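Local coordinates for protein galactose-1-phosphate uridylyltransferase (Bacillus cereus, PDB 4QVU) that is of uncertain function but adopts a HIT-like fold, binds a zinc ion and may act as a UDP-glucose:hexose-1-phosphate uridylyltransferase, at residues R87-H92 and A122-I127; H92-Q97 and E213-K218; N184-T189 and L206-L211; G44-L49 and E79-S84. All blocks are in the same frame, centred on the assembly; numbering follows the deposited sequence.

Interaction 1 (R87-H92 and A122-I127); sequences RFSIKH and AHMQII
S89 and H92 of helix 79-97 meet M124 and I126 of strand 123-129, where the helix lies over the antiparallel sheet of the HIT-like fold. Over residues 87-92 and 123-127 the helix and strand run almost in the same direction, 10° apart, their axes approaching to 10.0 Å. I126 can be followed outward from CB. Its CG2 branch packs on L96, one turn further along the helix. Its CG1 branch, trans to the carbonyl carbon (chi1 -64°), continues nearly straight, and this extension carries CD1 to the helix. There CD1 lies 3.9 Å from S89 O and 4.2 Å from H92 CB, while the imidazole of H92 leads off to meet the rings of F88 and W48. The interface is buried and built from van der Waals contact, with no hydrogen bond between the two segments. On the sheet side, I126 also touches L64 and V105 of the two flanking strands. One turn earlier in the helix, S89 OG is hydrogen-bonded to L85 O within the helix, and the selenium of M124, modelled as selenomethionine, approaches that same hydroxyl: S89 OG and M124 SE are 3.6 Å apart.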
loop_
_atom_site.group_PDB
_atom_site.type_symbol
_atom_site.label_atom_id
_atom_site.label_comp_id
_atom_site.label_asym_id
_atom_site.label_seq_id
_atom_site.Cartn_x
_atom_site.Cartn_y
_atom_site.Cartn_z
ATOM N N ARG A 87 22.739 23.036 13.078
ATOM C CA ARG A 87 22.362 23.854 14.234
ATOM C C ARG A 87 21.645 25.143 13.793
ATOM O O ARG A 87 20.589 25.446 14.339
ATOM C CB ARG A 87 23.570 24.182 15.108
ATOM C CG ARG A 87 23.858 23.070 16.094
ATOM C CD ARG A 87 25.081 23.330 16.938
ATOM N NE ARG A 87 25.174 22.351 18.020
ATOM C CZ ARG A 87 26.140 22.321 18.928
ATOM N NH1 ARG A 87 27.127 23.209 18.889
ATOM N NH2 ARG A 87 26.135 21.396 19.879
ATOM N N PHE A 88 22.167 25.854 12.783
ATOM C CA PHE A 88 21.559 27.076 12.246
ATOM C C PHE A 88 20.150 26.788 11.679
ATOM O O PHE A 88 19.195 27.467 12.057
ATOM C CB PHE A 88 22.467 27.672 11.152
ATOM C CG PHE A 88 22.060 29.010 10.579
ATOM C CD1 PHE A 88 22.528 30.197 11.138
ATOM C CD2 PHE A 88 21.256 29.085 9.446
ATOM C CE1 PHE A 88 22.182 31.434 10.584
ATOM C CE2 PHE A 88 20.914 30.322 8.889
ATOM C CZ PHE A 88 21.376 31.487 9.464
ATOM N N SER A 89 20.032 25.762 10.803
ATOM C CA SER A 89 18.799 25.343 10.122
ATOM C C SER A 89 17.683 24.979 11.099
ATOM O O SER A 89 16.600 25.544 10.979
ATOM C CB SER A 89 19.067 24.151 9.210
ATOM O OG SER A 89 19.987 24.507 8.191
ATOM N N ILE A 90 17.941 24.037 12.041
ATOM C CA ILE A 90 16.993 23.574 13.058
ATOM C C ILE A 90 16.542 24.755 13.942
ATOM O O ILE A 90 15.341 24.890 14.174
ATOM C CB ILE A 90 17.616 22.427 13.919
ATOM C CG1 ILE A 90 17.952 21.155 13.092
ATOM C CG2 ILE A 90 16.785 22.092 15.184
ATOM C CD1 ILE A 90 16.860 20.338 12.684
ATOM N N LYS A 91 17.497 25.600 14.428
ATOM C CA LYS A 91 17.225 26.762 15.294
ATOM C C LYS A 91 16.234 27.730 14.633
ATOM O O LYS A 91 15.253 28.106 15.266
ATOM C CB LYS A 91 18.530 27.517 15.658
ATOM C CG LYS A 91 18.327 28.719 16.602
ATOM C CD LYS A 91 19.612 29.442 17.056
ATOM C CE LYS A 91 20.144 30.521 16.134
ATOM N NZ LYS A 91 20.872 29.976 14.958
ATOM N N HIS A 92 16.473 28.106 13.368
ATOM C CA HIS A 92 15.616 29.064 12.676
ATOM C C HIS A 92 14.280 28.438 12.277
ATOM O O HIS A 92 13.280 29.153 12.262
ATOM C CB HIS A 92 16.329 29.660 11.464
ATOM C CG HIS A 92 17.460 30.549 11.891
ATOM N ND1 HIS A 92 17.224 31.743 12.559
ATOM C CD2 HIS A 92 18.796 30.361 11.798
ATOM C CE1 HIS A 92 18.416 32.241 12.832
ATOM N NE2 HIS A 92 19.390 31.453 12.382
ATOM N N ALA A 122 24.376 24.897 -3.258
ATOM C CA ALA A 122 23.956 24.030 -2.147
ATOM C C ALA A 122 23.059 24.809 -1.194
ATOM O O ALA A 122 23.527 25.728 -0.515
ATOM C CB ALA A 122 25.171 23.476 -1.417
ATOM N N HIS A 123 21.757 24.492 -1.187
ATOM C CA HIS A 123 20.802 25.225 -0.361
ATOM C C HIS A 123 19.696 24.330 0.228
ATOM O O HIS A 123 19.454 23.217 -0.253
ATOM C CB HIS A 123 20.148 26.342 -1.198
ATOM C CG HIS A 123 19.270 25.824 -2.290
ATOM N ND1 HIS A 123 19.801 25.333 -3.467
ATOM C CD2 HIS A 123 17.924 25.697 -2.329
ATOM C CE1 HIS A 123 18.768 24.917 -4.182
ATOM N NE2 HIS A 123 17.617 25.118 -3.540
HETATM N N MSE A 124 19.029 24.854 1.276
HETATM C CA MSE A 124 17.872 24.271 1.959
HETATM C C MSE A 124 16.720 25.259 1.897
HETATM O O MSE A 124 16.907 26.393 1.442
HETATM C CB MSE A 124 18.173 23.884 3.411
HETATM C CG MSE A 124 19.256 22.833 3.569
HETATM SE SE MSE A 124 19.464 22.274 5.417
HETATM C CE MSE A 124 17.975 21.100 5.502
ATOM N N GLN A 125 15.532 24.849 2.361
ATOM C CA GLN A 125 14.372 25.724 2.355
ATOM C C GLN A 125 13.575 25.627 3.637
ATOM O O GLN A 125 13.377 24.538 4.179
ATOM C CB GLN A 125 13.449 25.401 1.176
ATOM C CG GLN A 125 13.986 25.823 -0.184
ATOM C CD GLN A 125 13.082 25.385 -1.292
ATOM O OE1 GLN A 125 13.464 24.566 -2.126
ATOM N NE2 GLN A 125 11.846 25.880 -1.305
ATOM N N ILE A 126 13.104 26.791 4.100
ATOM C CA ILE A 126 12.222 26.968 5.248
ATOM C C ILE A 126 10.968 27.680 4.711
ATOM O O ILE A 126 11.072 28.791 4.170
ATOM C CB ILE A 126 12.887 27.692 6.455
ATOM C CG1 ILE A 126 14.049 26.853 7.034
ATOM C CG2 ILE A 126 11.847 27.989 7.534
ATOM C CD1 ILE A 126 15.038 27.587 8.028
ATOM N N ILE A 127 9.806 27.004 4.798
ATOM C CA ILE A 127 8.529 27.527 4.333
ATOM C C ILE A 127 7.555 27.576 5.507
ATOM O O ILE A 127 7.200 26.536 6.071
ATOM C CB ILE A 127 7.955 26.693 3.147
ATOM C CG1 ILE A 127 8.987 26.544 2.005
ATOM C CG2 ILE A 127 6.623 27.300 2.644
ATOM C CD1 ILE A 127 8.655 25.523 1.002
#

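Interaction 2 (H92-Q97 and E213-K218); sequences HWLNLQ and EKIICK
W93 directs its indole at I215 by holding CG anti to the backbone N (chi1 160°), whereas the adjacent L94, with CG trans to its own carbonyl carbon (chi1 -66°), reaches the same isoleucine with a methyl group. Both residues lie near the C-terminal end of helix 79-97, and I215 is at the start of strand 214-222. The two branches of I215 divide the work. Its CG2 methyl comes up to the edge of the indole, close to the ring plane, with I215 CG2 4.1 Å from W93 CZ3; the isoleucine passes alongside the indole, pointing the other way. Its CG1 branch ends in CD1, which meets L94 tip to tip at 3.9 Å from L94 CD1. The other L94 methyl, CD2, sits 3.7 Å above one face of the W93 ring, displaced toward the rim, so leucine and tryptophan present a joined apolar surface to the strand. The indole is tethered at its polar corner, W93 NE1 being hydrogen-bonded to V105 O on strand 104-111, which limits rotation of the ring. Y210 of the neighbouring strand touches both W93 and I215. The contact joins a helix of the N-terminal family region to a strand of the C-terminal one, with the side chain of I215 about 8 Å from that of the zinc ligand C178. Because every atom meeting across it is carbon, its cohesion probably comes from dispersion and the exclusion of water, and the contact itself contains no directional bond.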
loop_
_atom_site.group_PDB
_atom_site.type_symbol
_atom_site.label_atom_id
_atom_site.label_comp_id
_atom_site.label_asym_id
_atom_site.label_seq_id
_atom_site.Cartn_x
_atom_site.Cartn_y
_atom_site.Cartn_z
ATOM N N HIS A 92 16.473 28.106 13.368
ATOM C CA HIS A 92 15.616 29.064 12.676
ATOM C C HIS A 92 14.280 28.438 12.277
ATOM O O HIS A 92 13.280 29.153 12.262
ATOM C CB HIS A 92 16.329 29.660 11.464
ATOM C CG HIS A 92 17.460 30.549 11.891
ATOM N ND1 HIS A 92 17.224 31.743 12.559
ATOM C CD2 HIS A 92 18.796 30.361 11.798
ATOM C CE1 HIS A 92 18.416 32.241 12.832
ATOM N NE2 HIS A 92 19.390 31.453 12.382
ATOM N N TRP A 93 14.247 27.119 12.022
ATOM C CA TRP A 93 13.028 26.381 11.703
ATOM C C TRP A 93 12.091 26.348 12.918
ATOM O O TRP A 93 10.906 26.671 12.795
ATOM C CB TRP A 93 13.389 24.951 11.247
ATOM C CG TRP A 93 12.297 23.913 11.322
ATOM C CD1 TRP A 93 11.067 23.968 10.733
ATOM C CD2 TRP A 93 12.431 22.578 11.841
ATOM N NE1 TRP A 93 10.381 22.795 10.959
ATOM C CE2 TRP A 93 11.207 21.911 11.599
ATOM C CE3 TRP A 93 13.464 21.883 12.503
ATOM C CZ2 TRP A 93 10.981 20.588 12.008
ATOM C CZ3 TRP A 93 13.237 20.574 12.906
ATOM C CH2 TRP A 93 12.010 19.940 12.653
ATOM N N LEU A 94 12.630 25.973 14.081
ATOM C CA LEU A 94 11.848 25.810 15.291
ATOM C C LEU A 94 11.408 27.158 15.856
ATOM O O LEU A 94 10.280 27.242 16.338
ATOM C CB LEU A 94 12.618 24.992 16.348
ATOM C CG LEU A 94 12.894 23.516 15.978
ATOM C CD1 LEU A 94 13.639 22.818 17.051
ATOM C CD2 LEU A 94 11.616 22.745 15.678
ATOM N N ASN A 95 12.244 28.212 15.747
ATOM C CA ASN A 95 11.889 29.544 16.246
ATOM C C ASN A 95 10.820 30.211 15.387
ATOM O O ASN A 95 10.005 30.947 15.942
ATOM C CB ASN A 95 13.106 30.460 16.337
ATOM C CG ASN A 95 14.030 30.131 17.479
ATOM O OD1 ASN A 95 13.608 29.831 18.605
ATOM N ND2 ASN A 95 15.319 30.248 17.227
ATOM N N LEU A 96 10.813 29.963 14.052
ATOM C CA LEU A 96 9.816 30.557 13.146
ATOM C C LEU A 96 8.421 29.949 13.404
ATOM O O LEU A 96 7.422 30.649 13.239
ATOM C CB LEU A 96 10.210 30.385 11.664
ATOM C CG LEU A 96 9.437 31.237 10.627
ATOM C CD1 LEU A 96 9.859 32.705 10.673
ATOM C CD2 LEU A 96 9.642 30.705 9.219
ATOM N N GLN A 97 8.358 28.668 13.843
ATOM C CA GLN A 97 7.108 27.964 14.145
ATOM C C GLN A 97 6.427 28.569 15.391
ATOM O O GLN A 97 5.199 28.514 15.502
ATOM C CB GLN A 97 7.385 26.471 14.342
ATOM C CG GLN A 97 6.145 25.588 14.197
ATOM C CD GLN A 97 6.439 24.211 13.641
ATOM O OE1 GLN A 97 5.653 23.666 12.870
ATOM N NE2 GLN A 97 7.594 23.632 13.961
ATOM N N GLU A 213 7.450 15.257 20.310
ATOM C CA GLU A 213 8.569 15.916 21.003
ATOM C C GLU A 213 9.938 15.317 20.567
ATOM O O GLU A 213 10.893 15.311 21.351
ATOM C CB GLU A 213 8.395 15.838 22.528
ATOM C CG GLU A 213 7.203 16.633 23.042
ATOM C CD GLU A 213 6.948 16.511 24.533
ATOM O OE1 GLU A 213 7.841 16.879 25.333
ATOM O OE2 GLU A 213 5.829 16.087 24.902
ATOM N N LYS A 214 10.029 14.868 19.290
ATOM C CA LYS A 214 11.242 14.318 18.661
ATOM C C LYS A 214 11.599 15.090 17.399
ATOM O O LYS A 214 10.695 15.559 16.705
ATOM C CB LYS A 214 11.077 12.827 18.290
ATOM C CG LYS A 214 10.725 11.871 19.404
ATOM C CD LYS A 214 10.220 10.587 18.772
ATOM C CE LYS A 214 9.573 9.655 19.752
ATOM N NZ LYS A 214 8.937 8.515 19.054
ATOM N N ILE A 215 12.899 15.178 17.071
ATOM C CA ILE A 215 13.353 15.804 15.832
ATOM C C ILE A 215 13.763 14.668 14.923
ATOM O O ILE A 215 14.638 13.870 15.274
ATOM C CB ILE A 215 14.453 16.886 16.003
ATOM C CG1 ILE A 215 13.893 18.087 16.813
ATOM C CG2 ILE A 215 14.984 17.336 14.612
ATOM C CD1 ILE A 215 14.902 19.158 17.219
ATOM N N ILE A 216 13.072 14.567 13.781
ATOM C CA ILE A 216 13.260 13.520 12.785
ATOM C C ILE A 216 13.733 14.108 11.477
ATOM O O ILE A 216 13.168 15.094 10.990
ATOM C CB ILE A 216 11.948 12.712 12.557
ATOM C CG1 ILE A 216 11.363 12.178 13.891
ATOM C CG2 ILE A 216 12.166 11.588 11.518
ATOM C CD1 ILE A 216 9.931 11.628 13.829
ATOM N N CYS A 217 14.740 13.462 10.881
ATOM C CA CYS A 217 15.180 13.791 9.548
ATOM C C CYS A 217 14.996 12.578 8.666
ATOM O O CYS A 217 15.642 11.547 8.880
ATOM C CB CYS A 217 16.611 14.309 9.490
ATOM S SG CYS A 217 17.152 14.692 7.803
ATOM N N LYS A 218 14.111 12.697 7.674
ATOM C CA LYS A 218 13.903 11.635 6.710
ATOM C C LYS A 218 14.771 11.940 5.487
ATOM O O LYS A 218 14.629 13.000 4.877
ATOM C CB LYS A 218 12.423 11.475 6.362
ATOM C CG LYS A 218 12.126 10.294 5.451
ATOM C CD LYS A 218 10.659 10.203 5.073
ATOM C CE LYS A 218 9.777 9.640 6.160
ATOM N NZ LYS A 218 9.944 8.171 6.305
#

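Interaction 3 (N184-T189 and L206-L211); sequences NYIQQT and LFFYYL
L206 and F208, on strand 203-211, receive the side chain of I186 from helix 179-195. L206 comes first: its CD1 is 3.7 Å from I186 CG2 and its CD2 follows at 3.9 Å from the same methyl, so the leucine fork straddles one branch of the isoleucine. F207 turns to the other face of the sheet, which a second subunit covers, and meets the ring of Y232 of that subunit. F208 then brings its ring back to I186; the two reach across the gap from their segments, F208 CZ lying 3.7 Å from I186 CD1. That methyl stands obliquely to the ring, at the end of the CG1 branch, while CG2 is left for L206. Y209 again points to that other face, and its OH is hydrogen-bonded to G231 O of the second subunit. Within the helix, Y185 O accepts both T189 N and T189 OG1, from opposite faces of its carbonyl plane; the hydroxyl bond, T189 OG1 to Y185 O, measures 2.7 Å. A helix thus packs on the antiparallel sheet of the C-terminal HIT-clan half; two such halves sharing one ten-stranded sheet within a chain are reminiscent of a HIT dimer and of galactose-1-phosphate uridylyltransferases.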
loop_
_atom_site.group_PDB
_atom_site.type_symbol
_atom_site.label_atom_id
_atom_site.label_comp_id
_atom_site.label_asym_id
_atom_site.label_seq_id
_atom_site.Cartn_x
_atom_site.Cartn_y
_atom_site.Cartn_z
ATOM N N ASN A 184 25.827 14.326 12.013
ATOM C CA ASN A 184 26.781 13.296 11.603
ATOM C C ASN A 184 26.070 12.150 10.874
ATOM O O ASN A 184 26.577 11.686 9.855
ATOM C CB ASN A 184 27.568 12.750 12.799
ATOM C CG ASN A 184 28.641 11.753 12.404
ATOM O OD1 ASN A 184 29.546 12.049 11.605
ATOM N ND2 ASN A 184 28.561 10.546 12.952
ATOM N N TYR A 185 24.900 11.709 11.391
ATOM C CA TYR A 185 24.088 10.632 10.813
ATOM C C TYR A 185 23.524 11.052 9.456
ATOM O O TYR A 185 23.490 10.223 8.545
ATOM C CB TYR A 185 22.960 10.222 11.771
ATOM C CG TYR A 185 23.364 9.156 12.769
ATOM C CD1 TYR A 185 24.377 9.386 13.697
ATOM C CD2 TYR A 185 22.696 7.936 12.823
ATOM C CE1 TYR A 185 24.751 8.411 14.618
ATOM C CE2 TYR A 185 23.055 6.954 13.749
ATOM C CZ TYR A 185 24.090 7.194 14.637
ATOM O OH TYR A 185 24.449 6.240 15.559
ATOM N N ILE A 186 23.120 12.336 9.302
ATOM C CA ILE A 186 22.626 12.844 8.014
ATOM C C ILE A 186 23.773 12.764 7.004
ATOM O O ILE A 186 23.609 12.147 5.958
ATOM C CB ILE A 186 22.035 14.277 8.110
ATOM C CG1 ILE A 186 20.771 14.313 8.991
ATOM C CG2 ILE A 186 21.737 14.834 6.706
ATOM C CD1 ILE A 186 20.324 15.718 9.383
ATOM N N GLN A 187 24.952 13.315 7.359
ATOM C CA GLN A 187 26.123 13.340 6.489
ATOM C C GLN A 187 26.513 11.933 6.029
ATOM O O GLN A 187 26.717 11.756 4.833
ATOM C CB GLN A 187 27.311 14.020 7.164
ATOM C CG GLN A 187 28.443 14.291 6.179
ATOM C CD GLN A 187 29.600 15.032 6.778
ATOM O OE1 GLN A 187 30.107 14.692 7.855
ATOM N NE2 GLN A 187 30.094 16.009 6.040
ATOM N N GLN A 188 26.571 10.940 6.937
ATOM C CA GLN A 188 26.948 9.566 6.573
ATOM C C GLN A 188 25.892 8.915 5.684
ATOM O O GLN A 188 26.263 8.295 4.685
ATOM C CB GLN A 188 27.202 8.687 7.812
ATOM C CG GLN A 188 28.426 9.099 8.641
ATOM C CD GLN A 188 29.683 9.240 7.805
ATOM O OE1 GLN A 188 30.081 10.350 7.428
ATOM N NE2 GLN A 188 30.301 8.116 7.449
ATOM N N THR A 189 24.594 9.091 6.003
ATOM C CA THR A 189 23.516 8.518 5.205
ATOM C C THR A 189 23.556 9.139 3.805
ATOM O O THR A 189 23.435 8.398 2.839
ATOM C CB THR A 189 22.142 8.688 5.884
ATOM O OG1 THR A 189 22.200 8.211 7.239
ATOM C CG2 THR A 189 21.027 7.957 5.132
ATOM N N LEU A 206 16.052 15.855 1.970
ATOM C CA LEU A 206 16.001 15.848 3.426
ATOM C C LEU A 206 14.689 16.413 3.823
ATOM O O LEU A 206 14.291 17.424 3.253
ATOM C CB LEU A 206 17.141 16.610 4.134
ATOM C CG LEU A 206 18.599 16.271 3.859
ATOM C CD1 LEU A 206 19.474 17.103 4.761
ATOM C CD2 LEU A 206 18.902 14.790 4.080
ATOM N N PHE A 207 13.995 15.769 4.757
ATOM C CA PHE A 207 12.742 16.288 5.308
ATOM C C PHE A 207 12.834 16.273 6.803
ATOM O O PHE A 207 13.207 15.250 7.377
ATOM C CB PHE A 207 11.506 15.517 4.836
ATOM C CG PHE A 207 11.343 15.463 3.343
ATOM C CD1 PHE A 207 10.925 16.582 2.633
ATOM C CD2 PHE A 207 11.602 14.292 2.644
ATOM C CE1 PHE A 207 10.795 16.540 1.252
ATOM C CE2 PHE A 207 11.455 14.246 1.265
ATOM C CZ PHE A 207 11.054 15.371 0.578
ATOM N N PHE A 208 12.526 17.404 7.437
ATOM C CA PHE A 208 12.575 17.492 8.884
ATOM C C PHE A 208 11.174 17.562 9.434
ATOM O O PHE A 208 10.278 18.131 8.806
ATOM C CB PHE A 208 13.408 18.689 9.339
ATOM C CG PHE A 208 14.894 18.519 9.126
ATOM C CD1 PHE A 208 15.476 18.799 7.889
ATOM C CD2 PHE A 208 15.720 18.120 10.173
ATOM C CE1 PHE A 208 16.855 18.659 7.699
ATOM C CE2 PHE A 208 17.105 17.983 9.982
ATOM C CZ PHE A 208 17.662 18.262 8.747
ATOM N N TYR A 209 10.986 16.936 10.605
ATOM C CA TYR A 209 9.710 16.865 11.324
ATOM C C TYR A 209 9.922 17.043 12.822
ATOM O O TYR A 209 10.924 16.566 13.370
ATOM C CB TYR A 209 8.994 15.508 11.074
ATOM C CG TYR A 209 9.012 15.005 9.641
ATOM C CD1 TYR A 209 10.135 14.371 9.116
ATOM C CD2 TYR A 209 7.870 15.076 8.842
ATOM C CE1 TYR A 209 10.161 13.911 7.803
ATOM C CE2 TYR A 209 7.868 14.574 7.539
ATOM C CZ TYR A 209 9.024 14.013 7.018
ATOM O OH TYR A 209 9.050 13.514 5.742
ATOM N N TYR A 210 8.980 17.739 13.474
ATOM C CA TYR A 210 8.928 17.880 14.921
ATOM C C TYR A 210 7.641 17.179 15.321
ATOM O O TYR A 210 6.551 17.733 15.156
ATOM C CB TYR A 210 9.047 19.342 15.416
ATOM C CG TYR A 210 9.053 19.433 16.929
ATOM C CD1 TYR A 210 10.224 19.224 17.655
ATOM C CD2 TYR A 210 7.876 19.659 17.640
ATOM C CE1 TYR A 210 10.228 19.260 19.048
ATOM C CE2 TYR A 210 7.866 19.686 19.033
ATOM C CZ TYR A 210 9.045 19.489 19.732
ATOM O OH TYR A 210 9.042 19.512 21.102
ATOM N N LEU A 211 7.772 15.894 15.701
ATOM C CA LEU A 211 6.668 14.987 16.014
ATOM C C LEU A 211 6.902 14.289 17.343
ATOM O O LEU A 211 8.016 13.838 17.590
ATOM C CB LEU A 211 6.562 13.946 14.870
ATOM C CG LEU A 211 5.453 12.875 14.959
ATOM C CD1 LEU A 211 4.055 13.485 14.798
ATOM C CD2 LEU A 211 5.640 11.816 13.899
#

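Interaction 4 (G44-L49 and E79-S84); sequences GSIIWL and EEHMRS
S45 and I46, leading into strand 46-50, face H81 in the first turns of helix 79-97, and the backbones come nearest at the CA atoms of I46 and S84, 8.6 Å apart. This is the margin of the HIT-like fold, where the beginning of the helix meets a strand near one border of the antiparallel sheet. H81 swings its imidazole across the gap with chi1 at -168°, which turns CG away from the backbone N. S45 OG comes to the ring edge, in its plane, 3.3 Å from H81 CE1, without forming a hydrogen bond. I46 and H81 extend toward each other from the two segments, and the I46 CD1 methyl stands obliquely to the ring, 3.5 Å from H81 NE2. That nitrogen has its polar partner elsewhere, in E66 O, a bond that fixes the turn of the imidazole, while Y77 meets the ring as well. I46 also packs on L85 and F88, further along the same helix. Within the helix, E80 O accepts both S84 N and the S84 hydroxyl, with S84 OG 3.1 Å from E80 O and 41° out of the carbonyl plane.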
loop_
_atom_site.group_PDB
_atom_site.type_symbol
_atom_site.label_atom_id
_atom_site.label_comp_id
_atom_site.label_asym_id
_atom_site.label_seq_id
_atom_site.Cartn_x
_atom_site.Cartn_y
_atom_site.Cartn_z
ATOM N N GLY A 44 28.685 33.023 9.059
ATOM C CA GLY A 44 29.814 32.770 8.177
ATOM C C GLY A 44 29.340 32.737 6.737
ATOM O O GLY A 44 28.871 33.754 6.221
ATOM N N SER A 45 29.396 31.551 6.104
ATOM C CA SER A 45 28.956 31.354 4.725
ATOM C C SER A 45 27.477 30.883 4.679
ATOM O O SER A 45 26.882 30.870 3.591
ATOM C CB SER A 45 29.867 30.361 4.007
ATOM O OG SER A 45 29.966 29.122 4.687
ATOM N N ILE A 46 26.886 30.516 5.858
ATOM C CA ILE A 46 25.468 30.118 5.977
ATOM C C ILE A 46 24.621 31.391 5.898
ATOM O O ILE A 46 24.795 32.267 6.744
ATOM C CB ILE A 46 25.126 29.300 7.260
ATOM C CG1 ILE A 46 26.216 28.308 7.769
ATOM C CG2 ILE A 46 23.743 28.712 7.198
ATOM C CD1 ILE A 46 26.506 27.100 7.017
ATOM N N ILE A 47 23.746 31.521 4.879
ATOM C CA ILE A 47 22.914 32.717 4.669
ATOM C C ILE A 47 21.439 32.313 4.541
ATOM O O ILE A 47 21.108 31.458 3.722
ATOM C CB ILE A 47 23.386 33.515 3.413
ATOM C CG1 ILE A 47 24.872 33.940 3.522
ATOM C CG2 ILE A 47 22.488 34.738 3.149
ATOM C CD1 ILE A 47 25.570 34.225 2.153
ATOM N N TRP A 48 20.562 32.953 5.327
ATOM C CA TRP A 48 19.122 32.726 5.303
ATOM C C TRP A 48 18.454 33.911 4.611
ATOM O O TRP A 48 18.482 35.031 5.124
ATOM C CB TRP A 48 18.585 32.505 6.726
ATOM C CG TRP A 48 17.155 32.043 6.800
ATOM C CD1 TRP A 48 16.499 31.242 5.904
ATOM C CD2 TRP A 48 16.268 32.203 7.917
ATOM N NE1 TRP A 48 15.234 30.960 6.361
ATOM C CE2 TRP A 48 15.062 31.543 7.592
ATOM C CE3 TRP A 48 16.370 32.858 9.157
ATOM C CZ2 TRP A 48 13.963 31.524 8.459
ATOM C CZ3 TRP A 48 15.272 32.870 9.999
ATOM C CH2 TRP A 48 14.092 32.194 9.658
ATOM N N LEU A 49 17.907 33.664 3.411
ATOM C CA LEU A 49 17.278 34.677 2.563
ATOM C C LEU A 49 15.777 34.518 2.433
ATOM O O LEU A 49 15.286 33.397 2.364
ATOM C CB LEU A 49 17.868 34.604 1.134
ATOM C CG LEU A 49 19.322 34.991 0.896
ATOM C CD1 LEU A 49 19.663 34.846 -0.575
ATOM C CD2 LEU A 49 19.594 36.436 1.318
ATOM N N GLU A 79 33.271 18.351 9.676
ATOM C CA GLU A 79 32.411 17.993 10.811
ATOM C C GLU A 79 31.847 19.255 11.497
ATOM O O GLU A 79 30.683 19.255 11.891
ATOM C CB GLU A 79 33.173 17.131 11.832
ATOM N N GLU A 80 32.655 20.333 11.584
ATOM C CA GLU A 80 32.268 21.609 12.192
ATOM C C GLU A 80 31.219 22.338 11.342
ATOM O O GLU A 80 30.213 22.786 11.895
ATOM C CB GLU A 80 33.495 22.509 12.400
ATOM N N HIS A 81 31.442 22.447 10.009
ATOM C CA HIS A 81 30.522 23.131 9.092
ATOM C C HIS A 81 29.186 22.383 9.010
ATOM O O HIS A 81 28.134 23.027 9.037
ATOM C CB HIS A 81 31.129 23.294 7.694
ATOM C CG HIS A 81 30.349 24.231 6.822
ATOM N ND1 HIS A 81 30.624 25.588 6.794
ATOM C CD2 HIS A 81 29.315 23.977 5.985
ATOM C CE1 HIS A 81 29.761 26.111 5.939
ATOM N NE2 HIS A 81 28.953 25.180 5.427
HETATM N N MSE A 82 29.226 21.032 8.958
HETATM C CA MSE A 82 28.033 20.188 8.954
HETATM C C MSE A 82 27.249 20.392 10.290
HETATM O O MSE A 82 26.024 20.511 10.257
HETATM C CB MSE A 82 28.417 18.707 8.716
HETATM C CG MSE A 82 27.221 17.780 8.509
HETATM SE SE MSE A 82 26.101 18.304 7.003
HETATM C CE MSE A 82 24.484 17.353 7.475
ATOM N N ARG A 83 27.961 20.494 11.435
ATOM C CA ARG A 83 27.386 20.736 12.766
ATOM C C ARG A 83 26.739 22.127 12.838
ATOM O O ARG A 83 25.610 22.246 13.324
ATOM C CB ARG A 83 28.453 20.597 13.875
ATOM N N SER A 84 27.458 23.172 12.355
ATOM C CA SER A 84 26.991 24.564 12.336
ATOM C C SER A 84 25.793 24.738 11.391
ATOM O O SER A 84 24.864 25.462 11.736
ATOM C CB SER A 84 28.115 25.510 11.923
ATOM O OG SER A 84 29.178 25.495 12.862
#

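Helix 79-97 unites three of the contacts along its length: interaction 4 uses its first turns, interaction 1 its middle and interaction 2 its last turns. The centres of interactions 1 and 4 are 9 Å apart, and those of interactions 1 and 2 are 10 Å apart. Interaction 3 uses the other long helix, 179-195, and all four reach the same antiparallel sheet. Along the chain, interaction 4 closes before interaction 1 opens, interactions 1 and 2 cross and share H92, and interaction 3 is nested within the loop of interaction 2, on the neighbouring strand. F208 touches both M124 and I90, linking interactions 1 and 3. The N- and C-terminal family regions thus share a continuous apolar core between sheet and helices.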